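Local coordinates for guanine nucleotide exchange protein (Legionella pneumophila, PDB 1XSZ) that probably acts as a guanine nucleotide exchange factor for ADP-ribosylation factor (Arf) GTPases, carrying a C-terminal domain that caps the active site of its Sec7 domain, at residues N269-Q274 and T303-D308; K21-I26 and T327-V332; K244-Q249 and T263-D268. One frame throughout, in Å; residues are numbered along the deposited sequence.

Contact 1: N269-Q274 and T303-D308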
ATOM      1  N   ASN A 269      18.980  -4.429  16.564  1.00 34.84           N
ATOM      2  CA  ASN A 269      19.507  -3.423  17.482  1.00 37.62           C
ATOM      3  C   ASN A 269      20.999  -3.137  17.352  1.00 38.63           C
ATOM      4  O   ASN A 269      21.489  -2.149  17.897  1.00 39.69           O
ATOM      5  CB  ASN A 269      19.199  -3.825  18.927  1.00 39.83           C
ATOM      6  CG  ASN A 269      17.713  -3.844  19.221  1.00 41.88           C
ATOM      7  OD1 ASN A 269      17.022  -2.839  19.052  1.00 43.54           O
ATOM      8  ND2 ASN A 269      17.212  -4.990  19.668  1.00 43.41           N
ATOM      9  N   LYS A 270      21.720  -3.988  16.629  1.00 39.18           N
ATOM     10  CA  LYS A 270      23.158  -3.798  16.468  1.00 39.71           C
ATOM     11  C   LYS A 270      23.577  -3.271  15.099  1.00 39.00           C
ATOM     12  O   LYS A 270      24.499  -2.463  14.999  1.00 39.34           O
ATOM     13  CB  LYS A 270      23.890  -5.111  16.760  1.00 40.58           C
ATOM     14  CG  LYS A 270      23.690  -5.616  18.179  1.00 42.80           C
ATOM     15  CD  LYS A 270      24.191  -4.601  19.199  1.00 44.14           C
ATOM     16  CE  LYS A 270      23.833  -5.018  20.615  1.00 45.13           C
ATOM     17  NZ  LYS A 270      22.358  -5.102  20.806  1.00 46.19           N
ATOM     18  N   THR A 271      22.900  -3.724  14.050  1.00 37.65           N
ATOM     19  CA  THR A 271      23.225  -3.300  12.692  1.00 36.05           C
ATOM     20  C   THR A 271      22.242  -2.268  12.148  1.00 34.84           C
ATOM     21  O   THR A 271      22.517  -1.610  11.145  1.00 35.52           O
ATOM     22  CB  THR A 271      23.233  -4.501  11.732  1.00 36.25           C
ATOM     23  OG1 THR A 271      21.915  -5.058  11.659  1.00 35.18           O
ATOM     24  CG2 THR A 271      24.198  -5.571  12.225  1.00 35.94           C
ATOM     25  N   SER A 272      21.099  -2.137  12.815  1.00 33.45           N
ATOM     26  CA  SER A 272      20.055  -1.200  12.411  1.00 32.30           C
ATOM     27  C   SER A 272      19.319  -1.670  11.160  1.00 30.37           C
ATOM     28  O   SER A 272      18.476  -0.952  10.621  1.00 31.55           O
ATOM     29  CB  SER A 272      20.639   0.197  12.179  1.00 33.35           C
ATOM     30  OG  SER A 272      21.112   0.753  13.395  1.00 36.12           O
ATOM     31  N   ALA A 273      19.641  -2.875  10.699  1.00 27.51           N
ATOM     32  CA  ALA A 273      18.975  -3.434   9.528  1.00 24.39           C
ATOM     33  C   ALA A 273      17.496  -3.521   9.878  1.00 22.62           C
ATOM     34  O   ALA A 273      17.140  -3.782  11.027  1.00 22.62           O
ATOM     35  CB  ALA A 273      19.526  -4.820   9.218  1.00 25.25           C
ATOM     36  N   GLN A 274      16.636  -3.305   8.890  0.50 21.06           N
ATOM     37  CA  GLN A 274      15.201  -3.369   9.118  0.50 20.64           C
ATOM     38  C   GLN A 274      14.462  -4.058   7.984  0.50 18.86           C
ATOM     39  O   GLN A 274      14.926  -4.087   6.845  0.50 18.43           O
ATOM     40  CB  GLN A 274      14.625  -1.962   9.312  0.50 22.58           C
ATOM     41  CG  GLN A 274      14.873  -1.367  10.689  0.50 25.44           C
ATOM     42  CD  GLN A 274      14.172  -0.035  10.888  0.50 27.42           C
ATOM     43  OE1 GLN A 274      14.130   0.495  11.998  0.50 29.34           O
ATOM     44  NE2 GLN A 274      13.621   0.515   9.811  0.50 28.15           N
ATOM     45  N   THR A 303      18.120   1.059   5.319  1.00 30.23           N
ATOM     46  CA  THR A 303      19.393   0.941   6.029  1.00 30.88           C
ATOM     47  C   THR A 303      20.201  -0.262   5.555  1.00 31.55           C
ATOM     48  O   THR A 303      19.642  -1.253   5.085  1.00 31.55           O
ATOM     49  CB  THR A 303      19.186   0.817   7.555  1.00 30.92           C
ATOM     50  OG1 THR A 303      18.394  -0.341   7.843  1.00 30.87           O
ATOM     51  CG2 THR A 303      18.496   2.057   8.103  1.00 31.20           C
ATOM     52  N   LYS A 304      21.521  -0.170   5.689  1.00 31.62           N
ATOM     53  CA  LYS A 304      22.407  -1.248   5.267  1.00 31.55           C
ATOM     54  C   LYS A 304      22.094  -2.567   5.964  1.00 30.48           C
ATOM     55  O   LYS A 304      21.662  -2.589   7.118  1.00 31.16           O
ATOM     56  CB  LYS A 304      23.871  -0.870   5.527  1.00 34.03           C
ATOM     57  CG  LYS A 304      24.425   0.203   4.599  1.00 37.03           C
ATOM     58  CD  LYS A 304      23.761   1.554   4.822  1.00 39.04           C
ATOM     59  CE  LYS A 304      24.368   2.616   3.917  1.00 40.50           C
ATOM     60  NZ  LYS A 304      23.749   3.955   4.131  1.00 41.34           N
ATOM     61  N   GLU A 305      22.322  -3.660   5.242  1.00 28.02           N
ATOM     62  CA  GLU A 305      22.088  -5.013   5.732  1.00 26.53           C
ATOM     63  C   GLU A 305      20.613  -5.387   5.825  1.00 23.36           C
ATOM     64  O   GLU A 305      20.280  -6.513   6.195  1.00 22.39           O
ATOM     65  CB  GLU A 305      22.766  -5.219   7.092  1.00 29.17           C
ATOM     66  CG  GLU A 305      24.273  -4.997   7.061  1.00 33.70           C
ATOM     67  CD  GLU A 305      24.970  -5.516   8.304  1.00 35.91           C
ATOM     68  OE1 GLU A 305      26.195  -5.310   8.428  1.00 38.44           O
ATOM     69  OE2 GLU A 305      24.295  -6.135   9.155  1.00 38.39           O
ATOM     70  N   SER A 306      19.731  -4.448   5.487  1.00 20.58           N
ATOM     71  CA  SER A 306      18.296  -4.711   5.518  1.00 18.78           C
ATOM     72  C   SER A 306      17.931  -5.795   4.513  1.00 18.06           C
ATOM     73  O   SER A 306      17.057  -6.619   4.770  1.00 16.79           O
ATOM     74  CB  SER A 306      17.504  -3.441   5.192  1.00 18.99           C
ATOM     75  OG  SER A 306      17.553  -2.517   6.264  1.00 20.13           O
ATOM     76  N   ILE A 307      18.601  -5.788   3.366  1.00 18.10           N
ATOM     77  CA  ILE A 307      18.325  -6.775   2.334  1.00 19.08           C
ATOM     78  C   ILE A 307      18.564  -8.196   2.845  1.00 17.95           C
ATOM     79  O   ILE A 307      17.775  -9.096   2.568  1.00 17.36           O
ATOM     80  CB  ILE A 307      19.177  -6.512   1.068  1.00 20.40           C
ATOM     81  CG1 ILE A 307      18.752  -7.462  -0.052  1.00 24.13           C
ATOM     82  CG2 ILE A 307      20.655  -6.672   1.383  1.00 22.50           C
ATOM     83  CD1 ILE A 307      19.322  -7.103  -1.405  1.00 26.41           C
ATOM     84  N   ASP A 308      19.635  -8.399   3.609  1.00 18.28           N
ATOM     85  CA  ASP A 308      19.919  -9.726   4.136  1.00 19.00           C
ATOM     86  C   ASP A 308      18.892 -10.150   5.182  1.00 17.23           C
ATOM     87  O   ASP A 308      18.523 -11.323   5.255  1.00 17.36           O
ATOM     88  CB  ASP A 308      21.329  -9.772   4.729  1.00 22.32           C
ATOM     89  CG  ASP A 308      22.398  -9.518   3.688  1.00 27.78           C
ATOM     90  OD1 ASP A 308      22.352 -10.168   2.623  1.00 30.64           O
ATOM     91  OD2 ASP A 308      23.283  -8.671   3.935  1.00 33.27           O
TER
HETATM   92  O   HOH W   1      21.787  -7.461  10.558  1.00 41.77           O
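Two hydrogen bonds cross between Ser272-Gln274 and the turn Thr303-Ser306, and both use hydroxyl groups of the turn. Thr303 OG1 donates to the backbone Ser272 O at 2.8 Å, arriving above the carbonyl plane, 39° out of it. Ser306 OG takes the N-H of Gln274 in a nearly straight bond, with N to OG 2.9 Å and 174° at the hydrogen. That same hydroxyl gives its own proton to Thr303 O, 2.7 Å from OG, so it links the start of strand 274-280 to the turn. Thr303 O also accepts from Ser306 N, and both donors reach it from one face of its plane. The rotation of the Ser306 side chain is thus set by one bond received and one given.

Water adds a third link: water 1 stands 2.6 Å from Thr271 OG1 and donates to Glu305 OE2. Thr271 OG1 sits between its backbone N and carbonyl carbon (chi1 64°), from where it can also accept from Ala273 N, bending the loop into an ST turn.

The remaining contacts are van der Waals. Ala273 CB lies 3.5 Å from the backbone Glu305 O, buried against the turn. Beyond it the extended Glu305 side chain crosses that of Thr271 at about a right angle, bringing OE2 within 3.1 Å of Thr271 CG2, a tight approach.

In one of its two conformers Gln274 OE1 is hydrogen-bonded to Thr267 OG1, and its backbone is hydrogen-bonded to Gly301. The geometry is that of a hairpin loop, joining antiparallel strands 260-268 and 274-280, docked on a type II beta turn. Within that turn Glu305, with positive phi, is also the N-cap of helix 306-315, so the contact ties a hairpin end to a helix start within the capping domain.

Contact 2: K21-I26 and T327-V332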
ATOM      1  N   LYS A  21      14.606   2.956 -12.892  1.00 21.16           N
ATOM      2  CA  LYS A  21      14.776   2.988 -11.445  1.00 20.73           C
ATOM      3  C   LYS A  21      14.174   4.297 -10.959  1.00 20.01           C
ATOM      4  O   LYS A  21      14.793   5.357 -11.060  1.00 19.49           O
ATOM      5  CB  LYS A  21      16.257   2.919 -11.064  1.00 22.38           C
ATOM      6  CG  LYS A  21      16.484   2.820  -9.561  1.00 25.44           C
ATOM      7  CD  LYS A  21      17.963   2.748  -9.219  1.00 27.84           C
ATOM      8  CE  LYS A  21      18.177   2.670  -7.715  1.00 31.28           C
ATOM      9  NZ  LYS A  21      17.541   1.461  -7.119  1.00 32.82           N
ATOM     10  N   PRO A  22      12.945   4.238 -10.431  1.00 18.97           N
ATOM     11  CA  PRO A  22      12.236   5.417  -9.928  1.00 18.75           C
ATOM     12  C   PRO A  22      13.096   6.421  -9.168  1.00 19.48           C
ATOM     13  O   PRO A  22      13.020   7.623  -9.429  1.00 17.90           O
ATOM     14  CB  PRO A  22      11.140   4.804  -9.066  1.00 19.00           C
ATOM     15  CG  PRO A  22      10.767   3.591  -9.867  1.00 18.89           C
ATOM     16  CD  PRO A  22      12.134   3.020 -10.240  1.00 18.46           C
ATOM     17  N   LYS A  23      13.915   5.938  -8.238  1.00 19.68           N
ATOM     18  CA  LYS A  23      14.766   6.829  -7.456  1.00 20.16           C
ATOM     19  C   LYS A  23      15.656   7.713  -8.327  1.00 19.14           C
ATOM     20  O   LYS A  23      15.890   8.877  -7.998  1.00 20.10           O
ATOM     21  CB  LYS A  23      15.638   6.034  -6.478  1.00 20.99           C
ATOM     22  CG  LYS A  23      16.545   6.923  -5.629  1.00 22.89           C
ATOM     23  CD  LYS A  23      17.458   6.130  -4.700  1.00 25.25           C
ATOM     24  CE  LYS A  23      16.688   5.424  -3.599  1.00 25.90           C
ATOM     25  NZ  LYS A  23      17.624   4.756  -2.645  1.00 26.97           N
ATOM     26  N   ASN A  24      16.158   7.174  -9.434  1.00 19.96           N
ATOM     27  CA  ASN A  24      17.013   7.967 -10.308  1.00 20.28           C
ATOM     28  C   ASN A  24      16.221   9.050 -11.027  1.00 19.67           C
ATOM     29  O   ASN A  24      16.728  10.149 -11.250  1.00 20.38           O
ATOM     30  CB  ASN A  24      17.731   7.081 -11.328  1.00 21.68           C
ATOM     31  CG  ASN A  24      18.786   6.203 -10.690  1.00 24.46           C
ATOM     32  OD1 ASN A  24      19.392   6.574  -9.685  1.00 26.08           O
ATOM     33  ND2 ASN A  24      19.024   5.037 -11.280  1.00 27.29           N
ATOM     34  N   GLY A  25      14.979   8.740 -11.386  1.00 19.20           N
ATOM     35  CA  GLY A  25      14.142   9.720 -12.057  1.00 18.80           C
ATOM     36  C   GLY A  25      13.792  10.851 -11.103  1.00 19.14           C
ATOM     37  O   GLY A  25      13.840  12.031 -11.465  1.00 18.94           O
ATOM     38  N   ILE A  26      13.438  10.487  -9.875  1.00 18.25           N
ATOM     39  CA  ILE A  26      13.092  11.469  -8.855  1.00 19.02           C
ATOM     40  C   ILE A  26      14.300  12.364  -8.584  1.00 19.81           C
ATOM     41  O   ILE A  26      14.174  13.588  -8.511  1.00 18.94           O
ATOM     42  CB  ILE A  26      12.655  10.771  -7.539  1.00 18.31           C
ATOM     43  CG1 ILE A  26      11.346  10.008  -7.767  1.00 18.75           C
ATOM     44  CG2 ILE A  26      12.508  11.794  -6.418  1.00 19.20           C
ATOM     45  CD1 ILE A  26      10.159  10.892  -8.127  1.00 19.32           C
ATOM     46  N   THR A 327      12.384  -2.635  -4.846  1.00 16.26           N
ATOM     47  CA  THR A 327      11.839  -1.669  -3.905  1.00 16.49           C
ATOM     48  C   THR A 327      12.428  -0.354  -4.394  1.00 16.76           C
ATOM     49  O   THR A 327      13.219  -0.333  -5.335  1.00 16.67           O
ATOM     50  CB  THR A 327      12.299  -1.899  -2.448  1.00 16.92           C
ATOM     51  OG1 THR A 327      13.713  -1.707  -2.355  1.00 18.11           O
ATOM     52  CG2 THR A 327      11.922  -3.294  -1.974  1.00 17.53           C
ATOM     53  N   TYR A 328      12.045   0.745  -3.764  1.00 17.01           N
ATOM     54  CA  TYR A 328      12.565   2.044  -4.168  1.00 16.91           C
ATOM     55  C   TYR A 328      14.088   2.091  -4.042  1.00 17.59           C
ATOM     56  O   TYR A 328      14.761   2.780  -4.806  1.00 19.43           O
ATOM     57  CB  TYR A 328      11.942   3.139  -3.300  1.00 16.68           C
ATOM     58  CG  TYR A 328      12.225   4.547  -3.771  1.00 17.42           C
ATOM     59  CD1 TYR A 328      11.679   5.028  -4.961  1.00 16.33           C
ATOM     60  CD2 TYR A 328      13.018   5.409  -3.013  1.00 17.94           C
ATOM     61  CE1 TYR A 328      11.908   6.337  -5.385  1.00 16.77           C
ATOM     62  CE2 TYR A 328      13.256   6.724  -3.428  1.00 18.90           C
ATOM     63  CZ  TYR A 328      12.695   7.177  -4.613  1.00 18.29           C
ATOM     64  OH  TYR A 328      12.894   8.479  -5.028  1.00 19.25           O
ATOM     65  N   ASP A 329      14.632   1.333  -3.095  1.00 19.42           N
ATOM     66  CA  ASP A 329      16.072   1.336  -2.853  1.00 20.73           C
ATOM     67  C   ASP A 329      16.864   0.171  -3.440  1.00 21.68           C
ATOM     68  O   ASP A 329      18.056   0.312  -3.713  1.00 24.11           O
ATOM     69  CB  ASP A 329      16.339   1.379  -1.348  1.00 23.72           C
ATOM     70  CG  ASP A 329      15.601   2.502  -0.657  1.00 26.01           C
ATOM     71  OD1 ASP A 329      15.872   3.675  -0.980  1.00 27.42           O
ATOM     72  OD2 ASP A 329      14.750   2.207   0.208  1.00 30.02           O
ATOM     73  N   TYR A 330      16.218  -0.973  -3.635  1.00 20.14           N
ATOM     74  CA  TYR A 330      16.929  -2.147  -4.140  1.00 20.29           C
ATOM     75  C   TYR A 330      16.402  -2.720  -5.448  1.00 19.66           C
ATOM     76  O   TYR A 330      15.199  -2.905  -5.613  1.00 17.75           O
ATOM     77  CB  TYR A 330      16.906  -3.247  -3.077  1.00 21.46           C
ATOM     78  CG  TYR A 330      17.348  -2.778  -1.713  1.00 25.13           C
ATOM     79  CD1 TYR A 330      18.677  -2.441  -1.465  1.00 27.70           C
ATOM     80  CD2 TYR A 330      16.430  -2.648  -0.673  1.00 26.00           C
ATOM     81  CE1 TYR A 330      19.079  -1.983  -0.211  1.00 27.56           C
ATOM     82  CE2 TYR A 330      16.820  -2.191   0.580  1.00 26.96           C
ATOM     83  CZ  TYR A 330      18.146  -1.860   0.804  1.00 28.03           C
ATOM     84  OH  TYR A 330      18.534  -1.404   2.042  1.00 28.46           O
ATOM     85  N   GLU A 331      17.323  -3.020  -6.363  1.00 19.94           N
ATOM     86  CA  GLU A 331      16.970  -3.599  -7.654  1.00 18.89           C
ATOM     87  C   GLU A 331      16.500  -5.028  -7.407  1.00 17.06           C
ATOM     88  O   GLU A 331      16.929  -5.674  -6.449  1.00 16.78           O
ATOM     89  CB  GLU A 331      18.184  -3.600  -8.585  1.00 22.89           C
ATOM     90  CG  GLU A 331      18.931  -2.276  -8.613  1.00 28.44           C
ATOM     91  CD  GLU A 331      20.068  -2.261  -9.617  1.00 31.73           C
ATOM     92  OE1 GLU A 331      20.800  -3.271  -9.712  1.00 34.15           O
ATOM     93  OE2 GLU A 331      20.236  -1.233 -10.306  1.00 34.16           O
ATOM     94  N   VAL A 332      15.626  -5.526  -8.271  1.00 15.54           N
ATOM     95  CA  VAL A 332      15.092  -6.869  -8.092  1.00 14.87           C
ATOM     96  C   VAL A 332      16.197  -7.929  -8.084  1.00 15.24           C
ATOM     97  O   VAL A 332      16.122  -8.915  -7.347  1.00 15.42           O
ATOM     98  CB  VAL A 332      14.021  -7.192  -9.178  1.00 14.13           C
ATOM     99  CG1 VAL A 332      14.676  -7.428 -10.534  1.00 16.46           C
ATOM    100  CG2 VAL A 332      13.191  -8.391  -8.752  1.00 15.07           C
TER
HETATM  101  O   HOH W   2      15.436  -0.156  -7.317  1.00 39.36           O
HETATM  102  O   HOH W   3      13.872   3.220  -7.324  1.00 21.59           O
HETATM  103  O   HOH W   4      19.226   2.911  -4.036  1.00 33.59           O
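Lys23 and Tyr328 bring the two backbones closest, with CA to CA at 6.2 Å, where the first turn of helix 22-35 meets the irregular segment 327-332. Tyr328 contributes the largest share of the buried surface. With CG anti to its backbone N (chi1 -170°), the ring is carried along the start of the helix. Lys23 CB stands over one face, 3.9 Å from the ring centroid and 21° off the normal, a CH-pi contact displaced toward the rim. Pro22 CB packs at 4.1 Å from Tyr328 CE1, while Ile26 CG1 lies at the ring edge, near its plane. The phenol oxygen comes against the same isoleucine, Tyr328 OH to Ile26 CB measuring 3.4 Å.

Past the ring, the Lys23 chain bends at its third torsion (chi3 -68°) and turns its ammonium to Asp329. This salt bridge is short, Lys23 NZ to Asp329 OD1 2.6 Å, and uses the anti lone pair of the carboxylate oxygen. Water 4 gives the ammonium a second partner and donates in turn to the backbone Asp329 O.

Two further waters bridge the segments. Water 3 accepts from Lys23 N, in the first helical turn, and donates to Tyr328 O, 2.7 Å away. Water 2 accepts from Lys21 NZ and donates to Thr327 O. The receiving loop is itself braced by an ST motif, in which Tyr330 N donates to Thr327 OG1 at 2.9 Å.

On the Sec7 side, Ile26 packs onto Ile44 and Phe48 of helix 40-50 and Tyr63 of helix 57-64, and Pro22 touches Ala59. On the capping-domain side, Thr327 and Tyr330 rest on Pro300 of strand 295-300, and the loop leads from strand 323-325 into helix 332-351.

Contact 3: K244-Q249 and T263-D268; sequences KTTVDQ and TITLTD
Val247 and Ile264, with Thr245 and Leu266, occupy one face of a two-stranded antiparallel ribbon whose flat groups are its peptide planes. The other face carries Lys244, Thr246 and Asp248 opposite Thr267, Thr265 and Thr263. Strand 243-248 forms the outer edge of the sheet, while strand 260-268 bonds on to strand 274-280.

Six backbone hydrogen bonds set the register through three hydrogen-bonded pairs. The straightest runs from Asp248 N to Thr263 O (2.8 Å, 176°), in the carbonyl plane. Between the three hydrogen-bonded pairs lie two non-hydrogen-bonded ones, where CA-H groups approach carbonyls, Thr245 CA reaching to 3.2 Å from Thr265 O.

Side chains run alongside one another in the pairs Lys244/Thr267, Thr245/Leu266, Thr246/Thr265 and Val247/Ile264. Lys244 CE passes 3.5 Å from Thr267 CB, because CG lies between the backbone N and carbonyl carbon (chi1 63°) and the rest of the chain is extended. Val247 CG2 meets Ile264 CG1 at 4.1 Å. Water 5 accepts from Thr265 OG1 (2.6 Å) and donates to Asp248 OD1 and Thr263 O.

Phe224 and Leu221 of helix 216-224 pack on the Ile264 face, whereas Gln107 of helix 106-123 touches Asp248 and Thr263 on the other. The alternation thus makes the ribbon amphipathic, with a largely apolar face that packs on helix 216-224 and a polar, threonine-rich face on which water 5 is bound.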
ATOM      1  N   LYS A 244      14.591  -6.830  17.239  1.00 26.10           N
ATOM      2  CA  LYS A 244      13.432  -6.397  18.003  1.00 25.82           C
ATOM      3  C   LYS A 244      12.271  -6.239  17.033  1.00 24.17           C
ATOM      4  O   LYS A 244      12.478  -6.072  15.829  1.00 23.05           O
ATOM      5  CB  LYS A 244      13.710  -5.060  18.696  1.00 28.42           C
ATOM      6  CG  LYS A 244      13.985  -3.910  17.742  1.00 32.13           C
ATOM      7  CD  LYS A 244      14.075  -2.582  18.477  1.00 35.47           C
ATOM      8  CE  LYS A 244      14.261  -1.428  17.503  1.00 37.20           C
ATOM      9  NZ  LYS A 244      14.280  -0.110  18.196  1.00 38.88           N
ATOM     10  N   THR A 245      11.053  -6.292  17.555  1.00 22.32           N
ATOM     11  CA  THR A 245       9.875  -6.162  16.712  1.00 22.98           C
ATOM     12  C   THR A 245       8.775  -5.312  17.317  1.00 23.89           C
ATOM     13  O   THR A 245       8.649  -5.197  18.537  1.00 24.15           O
ATOM     14  CB  THR A 245       9.255  -7.537  16.400  1.00 23.13           C
ATOM     15  OG1 THR A 245       8.957  -8.218  17.628  1.00 25.12           O
ATOM     16  CG2 THR A 245      10.202  -8.378  15.570  1.00 23.54           C
ATOM     17  N   THR A 246       7.989  -4.711  16.432  1.00 22.88           N
ATOM     18  CA  THR A 246       6.835  -3.910  16.806  1.00 23.13           C
ATOM     19  C   THR A 246       5.777  -4.383  15.824  1.00 22.83           C
ATOM     20  O   THR A 246       6.098  -4.745  14.688  1.00 21.00           O
ATOM     21  CB  THR A 246       7.070  -2.389  16.627  1.00 23.79           C
ATOM     22  OG1 THR A 246       7.433  -2.102  15.272  1.00 26.39           O
ATOM     23  CG2 THR A 246       8.168  -1.905  17.562  1.00 25.75           C
ATOM     24  N   VAL A 247       4.527  -4.418  16.265  1.00 22.94           N
ATOM     25  CA  VAL A 247       3.442  -4.867  15.407  1.00 23.31           C
ATOM     26  C   VAL A 247       2.378  -3.798  15.241  1.00 24.24           C
ATOM     27  O   VAL A 247       1.861  -3.263  16.223  1.00 25.64           O
ATOM     28  CB  VAL A 247       2.769  -6.137  15.971  1.00 23.51           C
ATOM     29  CG1 VAL A 247       1.601  -6.549  15.076  1.00 23.17           C
ATOM     30  CG2 VAL A 247       3.787  -7.264  16.077  1.00 25.40           C
ATOM     31  N   ASP A 248       2.068  -3.485  13.988  1.00 23.49           N
ATOM     32  CA  ASP A 248       1.036  -2.508  13.659  1.00 24.25           C
ATOM     33  C   ASP A 248      -0.249  -3.288  13.446  1.00 22.91           C
ATOM     34  O   ASP A 248      -0.378  -4.022  12.466  1.00 21.37           O
ATOM     35  CB  ASP A 248       1.379  -1.764  12.368  1.00 28.03           C
ATOM     36  CG  ASP A 248       2.133  -0.479  12.613  1.00 32.56           C
ATOM     37  OD1 ASP A 248       3.191  -0.523  13.271  1.00 35.48           O
ATOM     38  OD2 ASP A 248       1.666   0.579  12.141  1.00 36.18           O
ATOM     39  N   GLN A 249      -1.196  -3.148  14.365  1.00 20.80           N
ATOM     40  CA  GLN A 249      -2.462  -3.850  14.231  1.00 20.16           C
ATOM     41  C   GLN A 249      -3.238  -3.256  13.060  1.00 18.76           C
ATOM     42  O   GLN A 249      -3.123  -2.067  12.762  1.00 18.62           O
ATOM     43  CB  GLN A 249      -3.276  -3.736  15.520  1.00 22.24           C
ATOM     44  CG  GLN A 249      -2.640  -4.431  16.721  1.00 23.76           C
ATOM     45  CD  GLN A 249      -2.373  -5.904  16.473  1.00 24.16           C
ATOM     46  OE1 GLN A 249      -3.222  -6.621  15.947  1.00 25.11           O
ATOM     47  NE2 GLN A 249      -1.190  -6.366  16.865  1.00 26.71           N
ATOM     48  N   THR A 263       1.222  -5.511  10.150  1.00 14.28           N
ATOM     49  CA  THR A 263       2.602  -5.461   9.686  1.00 15.00           C
ATOM     50  C   THR A 263       3.553  -5.554  10.872  1.00 16.63           C
ATOM     51  O   THR A 263       3.387  -4.852  11.872  1.00 17.90           O
ATOM     52  CB  THR A 263       2.900  -4.149   8.940  1.00 15.76           C
ATOM     53  OG1 THR A 263       2.050  -4.053   7.795  1.00 17.39           O
ATOM     54  CG2 THR A 263       4.357  -4.103   8.493  1.00 17.84           C
ATOM     55  N   ILE A 264       4.540  -6.430  10.757  1.00 16.22           N
ATOM     56  CA  ILE A 264       5.539  -6.602  11.802  1.00 17.07           C
ATOM     57  C   ILE A 264       6.806  -5.931  11.297  1.00 17.69           C
ATOM     58  O   ILE A 264       7.224  -6.166  10.161  1.00 18.38           O
ATOM     59  CB  ILE A 264       5.846  -8.093  12.048  1.00 16.12           C
ATOM     60  CG1 ILE A 264       4.561  -8.839  12.403  1.00 19.06           C
ATOM     61  CG2 ILE A 264       6.891  -8.236  13.158  1.00 18.27           C
ATOM     62  CD1 ILE A 264       4.699 -10.344  12.381  1.00 20.25           C
ATOM     63  N   THR A 265       7.406  -5.080  12.119  1.00 18.19           N
ATOM     64  CA  THR A 265       8.641  -4.419  11.728  1.00 17.86           C
ATOM     65  C   THR A 265       9.787  -5.009  12.539  1.00 18.36           C
ATOM     66  O   THR A 265       9.765  -4.994  13.774  1.00 19.11           O
ATOM     67  CB  THR A 265       8.582  -2.895  11.959  1.00 18.87           C
ATOM     68  OG1 THR A 265       7.537  -2.334  11.152  1.00 20.79           O
ATOM     69  CG2 THR A 265       9.903  -2.246  11.572  1.00 21.28           C
ATOM     70  N   LEU A 266      10.768  -5.558  11.832  1.00 18.64           N
ATOM     71  CA  LEU A 266      11.942  -6.158  12.461  1.00 18.91           C
ATOM     72  C   LEU A 266      13.106  -5.187  12.388  1.00 19.67           C
ATOM     73  O   LEU A 266      13.410  -4.648  11.325  1.00 19.37           O
ATOM     74  CB  LEU A 266      12.339  -7.453  11.749  1.00 17.82           C
ATOM     75  CG  LEU A 266      11.433  -8.675  11.887  1.00 18.30           C
ATOM     76  CD1 LEU A 266      10.077  -8.409  11.262  1.00 21.53           C
ATOM     77  CD2 LEU A 266      12.100  -9.857  11.217  1.00 19.87           C
ATOM     78  N   THR A 267      13.763  -4.966  13.518  1.00 20.06           N
ATOM     79  CA  THR A 267      14.902  -4.065  13.554  1.00 22.72           C
ATOM     80  C   THR A 267      16.031  -4.705  14.346  1.00 23.90           C
ATOM     81  O   THR A 267      15.834  -5.126  15.486  1.00 23.37           O
ATOM     82  CB  THR A 267      14.542  -2.720  14.221  1.00 24.27           C
ATOM     83  OG1 THR A 267      13.422  -2.133  13.549  1.00 24.63           O
ATOM     84  CG2 THR A 267      15.721  -1.764  14.148  1.00 25.92           C
ATOM     85  N   ASP A 268      17.207  -4.796  13.735  1.00 26.53           N
ATOM     86  CA  ASP A 268      18.364  -5.369  14.414  1.00 30.00           C
ATOM     87  C   ASP A 268      18.977  -4.249  15.247  1.00 32.08           C
ATOM     88  O   ASP A 268      19.431  -3.241  14.707  1.00 31.59           O
ATOM     89  CB  ASP A 268      19.379  -5.891  13.395  1.00 30.56           C
ATOM     90  CG  ASP A 268      20.530  -6.631  14.050  1.00 32.71           C
ATOM     91  OD1 ASP A 268      21.250  -6.014  14.862  1.00 34.64           O
ATOM     92  OD2 ASP A 268      20.712  -7.831  13.752  1.00 32.87           O
TER
HETATM   93  O   HOH W   5       5.021  -2.451  11.879  1.00 25.99           O

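Along the chain the order is 21-26, then contact 3, then contact 1, then 327-332, so contact 2 closes a long loop containing the other two. Contacts 1 and 3 belong to the capping domain, their centres about 13 Å apart, and are joined by the hairpin, strand 260-268 of contact 3 running directly into loop 269-274 of contact 1. Contact 2, its centre about 19 Å from that of contact 1, joins that domain to Sec7. Tyr330 OH is hydrogen-bonded to Gly301 O and merely packs near Thr303 O of contact 1. Contact 3 also meets Sec7, through Gln107, so the cap touches Sec7 at both places, consistent with its placement over the active site.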